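Local coordinates for ectonucleoside triphosphate diphosphohydrolase 4 (Homo sapiens, PDB 6WG5), which belongs to the GDA1/CD39 nucleoside phosphatase family and probably shares the two-lobed fold of the actin-like ATPase clan, at residues V240-S245 with E249-L254; E31-D34 with N39-Y42; Y389-V394 with A447-V452. All blocks are in the same frame, centred on the assembly; numbering follows the deposited sequence. Where two conformers were deposited one is given.

Contact 1 (V240-S245 with E249-L254); sequences VSFASS and EVAKNL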
loop_
_atom_site.group_PDB
_atom_site.type_symbol
_atom_site.label_atom_id
_atom_site.label_comp_id
_atom_site.label_asym_id
_atom_site.label_seq_id
_atom_site.Cartn_x
_atom_site.Cartn_y
_atom_site.Cartn_z
ATOM N N VAL A 240 -0.159 -5.974 -23.529
ATOM C CA VAL A 240 -0.866 -7.140 -23.014
ATOM C C VAL A 240 -1.818 -7.639 -24.089
ATOM O O VAL A 240 -2.553 -6.849 -24.696
ATOM C CB VAL A 240 -1.627 -6.802 -21.719
ATOM C CG1 VAL A 240 -2.328 -8.039 -21.173
ATOM C CG2 VAL A 240 -0.680 -6.228 -20.681
ATOM N N SER A 241 -1.807 -8.948 -24.323
ATOM C CA SER A 241 -2.720 -9.597 -25.257
ATOM C C SER A 241 -3.764 -10.350 -24.443
ATOM O O SER A 241 -3.448 -11.350 -23.789
ATOM C CB SER A 241 -1.965 -10.533 -26.198
ATOM O OG SER A 241 -1.160 -11.447 -25.473
ATOM N N PHE A 242 -5.003 -9.868 -24.479
ATOM C CA PHE A 242 -6.073 -10.466 -23.697
ATOM C C PHE A 242 -6.693 -11.643 -24.441
ATOM O O PHE A 242 -6.789 -11.651 -25.671
ATOM C CB PHE A 242 -7.150 -9.428 -23.379
ATOM C CG PHE A 242 -6.633 -8.236 -22.627
ATOM C CD1 PHE A 242 -6.519 -8.267 -21.247
ATOM C CD2 PHE A 242 -6.261 -7.086 -23.300
ATOM C CE1 PHE A 242 -6.044 -7.171 -20.553
ATOM C CE2 PHE A 242 -5.783 -5.988 -22.611
ATOM C CZ PHE A 242 -5.675 -6.030 -21.236
ATOM N N ALA A 243 -7.121 -12.645 -23.671
ATOM C CA ALA A 243 -7.703 -13.848 -24.254
ATOM C C ALA A 243 -9.154 -13.645 -24.665
ATOM O O ALA A 243 -9.611 -14.261 -25.635
ATOM C CB ALA A 243 -7.605 -15.010 -23.264
ATOM N N SER A 244 -9.887 -12.791 -23.953
ATOM C CA SER A 244 -11.300 -12.568 -24.221
ATOM C C SER A 244 -11.616 -11.088 -24.069
ATOM O O SER A 244 -11.037 -10.396 -23.228
ATOM C CB SER A 244 -12.185 -13.385 -23.270
ATOM O OG SER A 244 -11.735 -14.725 -23.172
ATOM N N SER A 245 -12.544 -10.608 -24.900
ATOM C CA SER A 245 -13.021 -9.240 -24.737
ATOM C C SER A 245 -13.587 -9.034 -23.340
ATOM O O SER A 245 -13.454 -7.946 -22.770
ATOM C CB SER A 245 -14.077 -8.916 -25.794
ATOM O OG SER A 245 -13.520 -8.938 -27.096
ATOM N N GLU A 249 -12.551 -6.475 -20.150
ATOM C CA GLU A 249 -13.459 -5.688 -19.322
ATOM C C GLU A 249 -13.040 -5.739 -17.859
ATOM O O GLU A 249 -13.074 -4.721 -17.159
ATOM C CB GLU A 249 -14.896 -6.187 -19.486
ATOM C CG GLU A 249 -15.422 -6.123 -20.913
ATOM C CD GLU A 249 -15.361 -4.726 -21.499
ATOM O OE1 GLU A 249 -15.508 -3.748 -20.735
ATOM O OE2 GLU A 249 -15.160 -4.604 -22.727
ATOM N N VAL A 250 -12.643 -6.919 -17.380
ATOM C CA VAL A 250 -12.140 -7.038 -16.015
ATOM C C VAL A 250 -10.822 -6.289 -15.870
ATOM O O VAL A 250 -10.610 -5.559 -14.894
ATOM C CB VAL A 250 -12.000 -8.524 -15.634
ATOM C CG1 VAL A 250 -11.191 -8.692 -14.346
ATOM C CG2 VAL A 250 -13.376 -9.160 -15.486
ATOM N N ALA A 251 -9.916 -6.454 -16.837
ATOM C CA ALA A 251 -8.598 -5.836 -16.736
ATOM C C ALA A 251 -8.691 -4.316 -16.797
ATOM O O ALA A 251 -7.909 -3.617 -16.142
ATOM C CB ALA A 251 -7.687 -6.363 -17.842
ATOM N N LYS A 252 -9.628 -3.783 -17.587
ATOM C CA LYS A 252 -9.847 -2.339 -17.616
ATOM C C LYS A 252 -9.931 -1.775 -16.203
ATOM O O LYS A 252 -9.319 -0.749 -15.886
ATOM C CB LYS A 252 -11.133 -2.010 -18.380
ATOM C CG LYS A 252 -11.020 -1.995 -19.895
ATOM C CD LYS A 252 -12.366 -1.639 -20.518
ATOM C CE LYS A 252 -12.302 -1.563 -22.036
ATOM N NZ LYS A 252 -12.033 -2.885 -22.661
ATOM N N ASN A 253 -10.687 -2.449 -15.335
ATOM C CA ASN A 253 -10.941 -1.949 -13.993
ATOM C C ASN A 253 -9.745 -2.111 -13.066
ATOM O O ASN A 253 -9.701 -1.460 -12.016
ATOM C CB ASN A 253 -12.152 -2.669 -13.400
ATOM C CG ASN A 253 -12.801 -1.889 -12.275
ATOM O OD1 ASN A 253 -12.919 -0.665 -12.341
ATOM N ND2 ASN A 253 -13.219 -2.596 -11.231
ATOM N N LEU A 254 -8.779 -2.959 -13.422
ATOM C CA LEU A 254 -7.604 -3.202 -12.594
ATOM C C LEU A 254 -6.347 -2.559 -13.161
ATOM O O LEU A 254 -5.257 -2.765 -12.615
ATOM C CB LEU A 254 -7.383 -4.707 -12.426
ATOM C CG LEU A 254 -8.571 -5.498 -11.881
ATOM C CD1 LEU A 254 -8.207 -6.967 -11.763
ATOM C CD2 LEU A 254 -9.028 -4.943 -10.536
#
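The ring of F242 meets the methyl of A251 obliquely, with one corner leading: CE1 lies 3.3 Å from A251 CB, while F242 CZ stands back at 4.0 Å from that methyl. With CG beside its backbone N (chi1 -58°), F242 leans from the loop toward the helix. V240 CG1 lies over one face of the F242 ring, 3.8 Å above the plane and displaced toward the rim; the ring thus touches a loop neighbour as well as the helix methyl. The loop leads into the N terminus of helix 245-254 and folds F242 back against that same helix. S244 holds the N-cap position, and S245 opens the first turn. The S245 carbonyl takes the i to i+4 bond, E249 N to S245 O at 3.1 Å, with an N-H...O angle of 143°. The E249 side chain bends at chi2 (-57°) and passes the same carbonyl, its CG 3.3 Å from S245 O. K252, one turn on, extends back toward the N-terminal end, where its NZ forms a salt bridge of 3.6 Å with E249 OE2; this charged pair lies on the exposed part of the helix. Q247 OE1 accepts a hydrogen bond from A243 N, tying the loop to the first turn of the helix, and the F242 side chain also touches Q247 and E248. Y370 lies against V240, V250 and A251.

Contact 2 (E31-D34 with N39-Y42); sequences EATD and NVNY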
loop_
_atom_site.group_PDB
_atom_site.type_symbol
_atom_site.label_atom_id
_atom_site.label_comp_id
_atom_site.label_asym_id
_atom_site.label_seq_id
_atom_site.Cartn_x
_atom_site.Cartn_y
_atom_site.Cartn_z
ATOM N N GLU A 31 17.237 19.307 7.355
ATOM C CA GLU A 31 17.214 20.699 7.786
ATOM C C GLU A 31 15.814 21.279 7.632
ATOM O O GLU A 31 15.121 21.022 6.644
ATOM C CB GLU A 31 18.217 21.524 6.976
ATOM C CG GLU A 31 19.617 20.931 6.930
ATOM C CD GLU A 31 20.157 20.595 8.308
ATOM O OE1 GLU A 31 19.902 21.368 9.256
ATOM O OE2 GLU A 31 20.830 19.552 8.444
ATOM N N ALA A 32 15.401 22.063 8.626
ATOM C CA ALA A 32 14.059 22.630 8.633
ATOM C C ALA A 32 13.790 23.400 7.348
ATOM O O ALA A 32 14.670 24.081 6.814
ATOM C CB ALA A 32 13.886 23.553 9.841
ATOM N N THR A 33 12.561 23.282 6.849
ATOM C CA THR A 33 12.159 24.039 5.671
ATOM C C THR A 33 12.298 25.529 5.946
ATOM O O THR A 33 11.809 26.032 6.962
ATOM C CB THR A 33 10.718 23.700 5.289
ATOM O OG1 THR A 33 10.596 22.290 5.071
ATOM C CG2 THR A 33 10.302 24.441 4.022
ATOM N N ASP A 34 12.972 26.235 5.042
ATOM C CA ASP A 34 13.204 27.668 5.203
ATOM C C ASP A 34 11.954 28.411 4.753
ATOM O O ASP A 34 11.765 28.707 3.571
ATOM C CB ASP A 34 14.434 28.112 4.419
ATOM C CG ASP A 34 14.743 29.585 4.608
ATOM O OD1 ASP A 34 14.190 30.194 5.549
ATOM O OD2 ASP A 34 15.543 30.135 3.821
ATOM N N ASN A 39 11.177 31.137 -2.894
ATOM C CA ASN A 39 11.195 30.207 -4.013
ATOM C C ASN A 39 10.737 28.806 -3.626
ATOM O O ASN A 39 10.832 27.889 -4.448
ATOM C CB ASN A 39 12.599 30.153 -4.621
ATOM C CG ASN A 39 12.951 31.420 -5.382
ATOM O OD1 ASN A 39 12.102 32.011 -6.050
ATOM N ND2 ASN A 39 14.203 31.846 -5.278
ATOM N N VAL A 40 10.244 28.620 -2.403
ATOM C CA VAL A 40 9.667 27.354 -1.965
ATOM C C VAL A 40 8.154 27.449 -2.084
ATOM O O VAL A 40 7.552 28.463 -1.710
ATOM C CB VAL A 40 10.087 27.013 -0.522
ATOM C CG1 VAL A 40 9.399 25.738 -0.048
ATOM C CG2 VAL A 40 11.596 26.863 -0.427
ATOM N N ASN A 41 7.538 26.393 -2.606
ATOM C CA ASN A 41 6.092 26.298 -2.715
ATOM C C ASN A 41 5.607 25.125 -1.876
ATOM O O ASN A 41 6.374 24.219 -1.542
ATOM C CB ASN A 41 5.660 26.133 -4.175
ATOM C CG ASN A 41 6.249 27.200 -5.075
ATOM O OD1 ASN A 41 7.103 26.915 -5.916
ATOM N ND2 ASN A 41 5.802 28.440 -4.895
ATOM N N TYR A 42 4.322 25.148 -1.533
ATOM C CA TYR A 42 3.769 24.223 -0.556
ATOM C C TYR A 42 2.507 23.565 -1.096
ATOM O O TYR A 42 1.827 24.092 -1.980
ATOM C CB TYR A 42 3.463 24.941 0.768
ATOM C CG TYR A 42 4.657 25.673 1.341
ATOM C CD1 TYR A 42 5.014 26.932 0.872
ATOM C CD2 TYR A 42 5.431 25.104 2.345
ATOM C CE1 TYR A 42 6.108 27.603 1.386
ATOM C CE2 TYR A 42 6.527 25.769 2.867
ATOM C CZ TYR A 42 6.860 27.018 2.383
ATOM O OH TYR A 42 7.948 27.687 2.896
#
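Y42 reaches back from the strand to T33 and D34 with the far end of its ring. From CB the side chain runs past M76, P118 and T125, which all touch it, and the ring comes within reach of the loop only at its far end, where CE2 is 4.2 Å from T33 CG2. CG stands beside the backbone N (chi1 -55°), which swings the ring out toward the loop, where the T33 methyl meets it obliquely from the opposite direction. At the tip, Y42 OH is 4.2 Å from T33 CG2 and 4.0 Å from D34 O, the latter a van der Waals approach too long for a hydrogen bond. V40 adds its two methyls to the same patch: CG1 is 4.4 Å from T33 CG2, and CG2 is 4.4 Å from D34 O. The T33 methyl thus faces both the valine and the tyrosine, while T33 OG1 turns to another partner, the backbone N of R77. D34 OD1 accepts a hydrogen bond from N36 N in the intervening loop. The segment 31-34 follows helix 18-28 and folds over the beginning of strand 40-48, which pairs antiparallel with strand 53-61 and parallel with 127-131; C59 of strand 53-61 touches T33, V40 and Y42.

Contact 3 (Y389-V394 with A447-V452); sequences YCTEDV and AWMFEV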
loop_
_atom_site.group_PDB
_atom_site.type_symbol
_atom_site.label_atom_id
_atom_site.label_comp_id
_atom_site.label_asym_id
_atom_site.label_seq_id
_atom_site.Cartn_x
_atom_site.Cartn_y
_atom_site.Cartn_z
ATOM N N TYR A 389 6.518 -8.544 8.860
ATOM C CA TYR A 389 6.312 -9.092 10.196
ATOM C C TYR A 389 6.568 -10.596 10.223
ATOM O O TYR A 389 7.103 -11.123 11.205
ATOM C CB TYR A 389 4.892 -8.785 10.672
ATOM C CG TYR A 389 4.561 -7.311 10.723
ATOM C CD1 TYR A 389 5.502 -6.380 11.141
ATOM C CD2 TYR A 389 3.306 -6.850 10.350
ATOM C CE1 TYR A 389 5.201 -5.032 11.190
ATOM C CE2 TYR A 389 2.998 -5.503 10.394
ATOM C CZ TYR A 389 3.948 -4.600 10.815
ATOM O OH TYR A 389 3.646 -3.259 10.861
ATOM N N CYS A 390 6.199 -11.303 9.155
ATOM C CA CYS A 390 6.360 -12.750 9.117
ATOM C C CYS A 390 7.787 -13.185 8.808
ATOM O O CYS A 390 8.110 -14.362 9.007
ATOM C CB CYS A 390 5.410 -13.360 8.086
ATOM S SG CYS A 390 3.664 -13.312 8.565
ATOM N N THR A 391 8.641 -12.283 8.326
ATOM C CA THR A 391 10.045 -12.605 8.101
ATOM C C THR A 391 10.960 -12.079 9.195
ATOM O O THR A 391 12.025 -12.658 9.422
ATOM C CB THR A 391 10.526 -12.046 6.753
ATOM O OG1 THR A 391 10.301 -10.631 6.701
ATOM C CG2 THR A 391 9.806 -12.720 5.593
ATOM N N GLU A 392 10.572 -11.007 9.885
ATOM C CA GLU A 392 11.452 -10.327 10.828
ATOM C C GLU A 392 11.069 -10.508 12.288
ATOM O O GLU A 392 11.950 -10.727 13.121
ATOM C CB GLU A 392 11.491 -8.826 10.515
ATOM C CG GLU A 392 12.370 -8.020 11.460
ATOM C CD GLU A 392 13.799 -8.521 11.494
ATOM O OE1 GLU A 392 14.240 -9.121 10.489
ATOM O OE2 GLU A 392 14.477 -8.320 12.525
ATOM N N ASP A 393 9.782 -10.426 12.630
ATOM C CA ASP A 393 9.402 -10.244 14.029
ATOM C C ASP A 393 9.894 -11.386 14.913
ATOM O O ASP A 393 10.353 -11.146 16.037
ATOM C CB ASP A 393 7.888 -10.078 14.146
ATOM C CG ASP A 393 7.445 -8.639 13.934
ATOM O OD1 ASP A 393 8.242 -7.839 13.397
ATOM O OD2 ASP A 393 6.301 -8.303 14.308
ATOM N N VAL A 394 9.813 -12.632 14.437
ATOM C CA VAL A 394 10.320 -13.776 15.182
ATOM C C VAL A 394 11.397 -14.531 14.414
ATOM O O VAL A 394 12.370 -15.006 15.011
ATOM C CB VAL A 394 9.182 -14.733 15.601
ATOM C CG1 VAL A 394 8.152 -13.995 16.434
ATOM C CG2 VAL A 394 8.534 -15.382 14.398
ATOM N N ALA A 447 2.878 -19.333 6.600
ATOM C CA ALA A 447 2.475 -20.246 5.534
ATOM C C ALA A 447 1.525 -19.567 4.558
ATOM O O ALA A 447 1.638 -19.751 3.341
ATOM C CB ALA A 447 1.821 -21.487 6.133
ATOM N N TRP A 448 0.573 -18.792 5.076
ATOM C CA TRP A 448 -0.315 -18.027 4.210
ATOM C C TRP A 448 0.481 -17.053 3.351
ATOM O O TRP A 448 0.257 -16.947 2.139
ATOM C CB TRP A 448 -1.349 -17.291 5.062
ATOM C CG TRP A 448 -2.313 -16.463 4.275
ATOM C CD1 TRP A 448 -2.368 -15.101 4.221
ATOM C CD2 TRP A 448 -3.367 -16.941 3.431
ATOM N NE1 TRP A 448 -3.394 -14.700 3.398
ATOM C CE2 TRP A 448 -4.021 -15.810 2.899
ATOM C CE3 TRP A 448 -3.821 -18.213 3.073
ATOM C CZ2 TRP A 448 -5.100 -15.913 2.026
ATOM C CZ3 TRP A 448 -4.897 -18.314 2.209
ATOM C CH2 TRP A 448 -5.524 -17.170 1.695
ATOM N N MET A 449 1.427 -16.340 3.963
ATOM C CA MET A 449 2.304 -15.453 3.205
ATOM C C MET A 449 3.004 -16.212 2.085
ATOM O O MET A 449 3.053 -15.753 0.939
ATOM C CB MET A 449 3.333 -14.820 4.145
ATOM C CG MET A 449 4.028 -13.592 3.585
ATOM S SD MET A 449 5.792 -13.544 3.979
ATOM C CE MET A 449 6.441 -14.607 2.694
ATOM N N PHE A 450 3.546 -17.389 2.405
ATOM C CA PHE A 450 4.306 -18.154 1.423
ATOM C C PHE A 450 3.428 -18.586 0.255
ATOM O O PHE A 450 3.855 -18.534 -0.905
ATOM C CB PHE A 450 4.935 -19.372 2.100
ATOM C CG PHE A 450 5.805 -20.191 1.190
ATOM C CD1 PHE A 450 7.157 -19.927 1.082
ATOM C CD2 PHE A 450 5.268 -21.228 0.445
ATOM C CE1 PHE A 450 7.960 -20.679 0.246
ATOM C CE2 PHE A 450 6.065 -21.982 -0.393
ATOM C CZ PHE A 450 7.413 -21.709 -0.492
ATOM N N GLU A 451 2.197 -19.016 0.542
ATOM C CA GLU A 451 1.325 -19.546 -0.500
ATOM C C GLU A 451 0.717 -18.436 -1.349
ATOM O O GLU A 451 0.667 -18.553 -2.577
ATOM C CB GLU A 451 0.223 -20.400 0.127
ATOM C CG GLU A 451 0.708 -21.745 0.636
ATOM C CD GLU A 451 1.190 -22.646 -0.484
ATOM O OE1 GLU A 451 0.751 -22.449 -1.634
ATOM O OE2 GLU A 451 2.013 -23.547 -0.221
ATOM N N VAL A 452 0.229 -17.368 -0.716
ATOM C CA VAL A 452 -0.267 -16.218 -1.468
ATOM C C VAL A 452 0.787 -15.747 -2.460
ATOM O O VAL A 452 0.482 -15.426 -3.615
ATOM C CB VAL A 452 -0.675 -15.090 -0.501
ATOM C CG1 VAL A 452 -1.010 -13.806 -1.257
ATOM C CG2 VAL A 452 -1.857 -15.527 0.344
#
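C390 turns its CB toward M449 of the facing helix, in a helix-helix packing contact that joins helix 386-392 to the long helix 436-456. C390 CB lies 4.1 Å from M449 SD, the closest approach between the two segments. The C390 carbonyl O accepts a hydrogen bond from Q442 NE2, and the C390 side chain also touches R438 and K445, so the long helix flanks this residue over several turns. At T391 the methyl CG2 does the touching, again against the sulfur of M449. The hydroxyl takes another course: with chi1 at 56°, OG1 folds back to F387 O and Y388 O of its own helix and also bonds T468 OG1. F406 of helix 403-414 packs on T391 and on F450, bridging both helices. D393 N bonds back to Y389 O, 3.1 Å away, while its OD2 is hydrogen-bonded to H433 ND1. The M449 chain leaves its helix with CG anti to the backbone N (chi1 -163°) and then bends at chi2 and chi3. The sulfur is therefore presented to both C390 and T391, with M449 SD 4.4 Å from T391 CG2.

In the fold
From the N terminus the contacts follow in series, neither nested nor crossed. Contact 2 closes a loop of four residues where the chain, having left helix 18-28, enters strand 40-48 of the first mixed sheet. Contact 1 spans three helical residues and folds the loop after strand 229-235 onto helix 245-254, which runs into edge strand 255-259 of the second sheet. Contact 3 closes a far longer loop of 52 residues, mostly helical, and joins two helices of the later part of the chain. Contacts 2 and 3 lie on opposite sides of the chain's centre, about 41 Å apart between centres; contact 1 has its centre about 31 Å from that of contact 3.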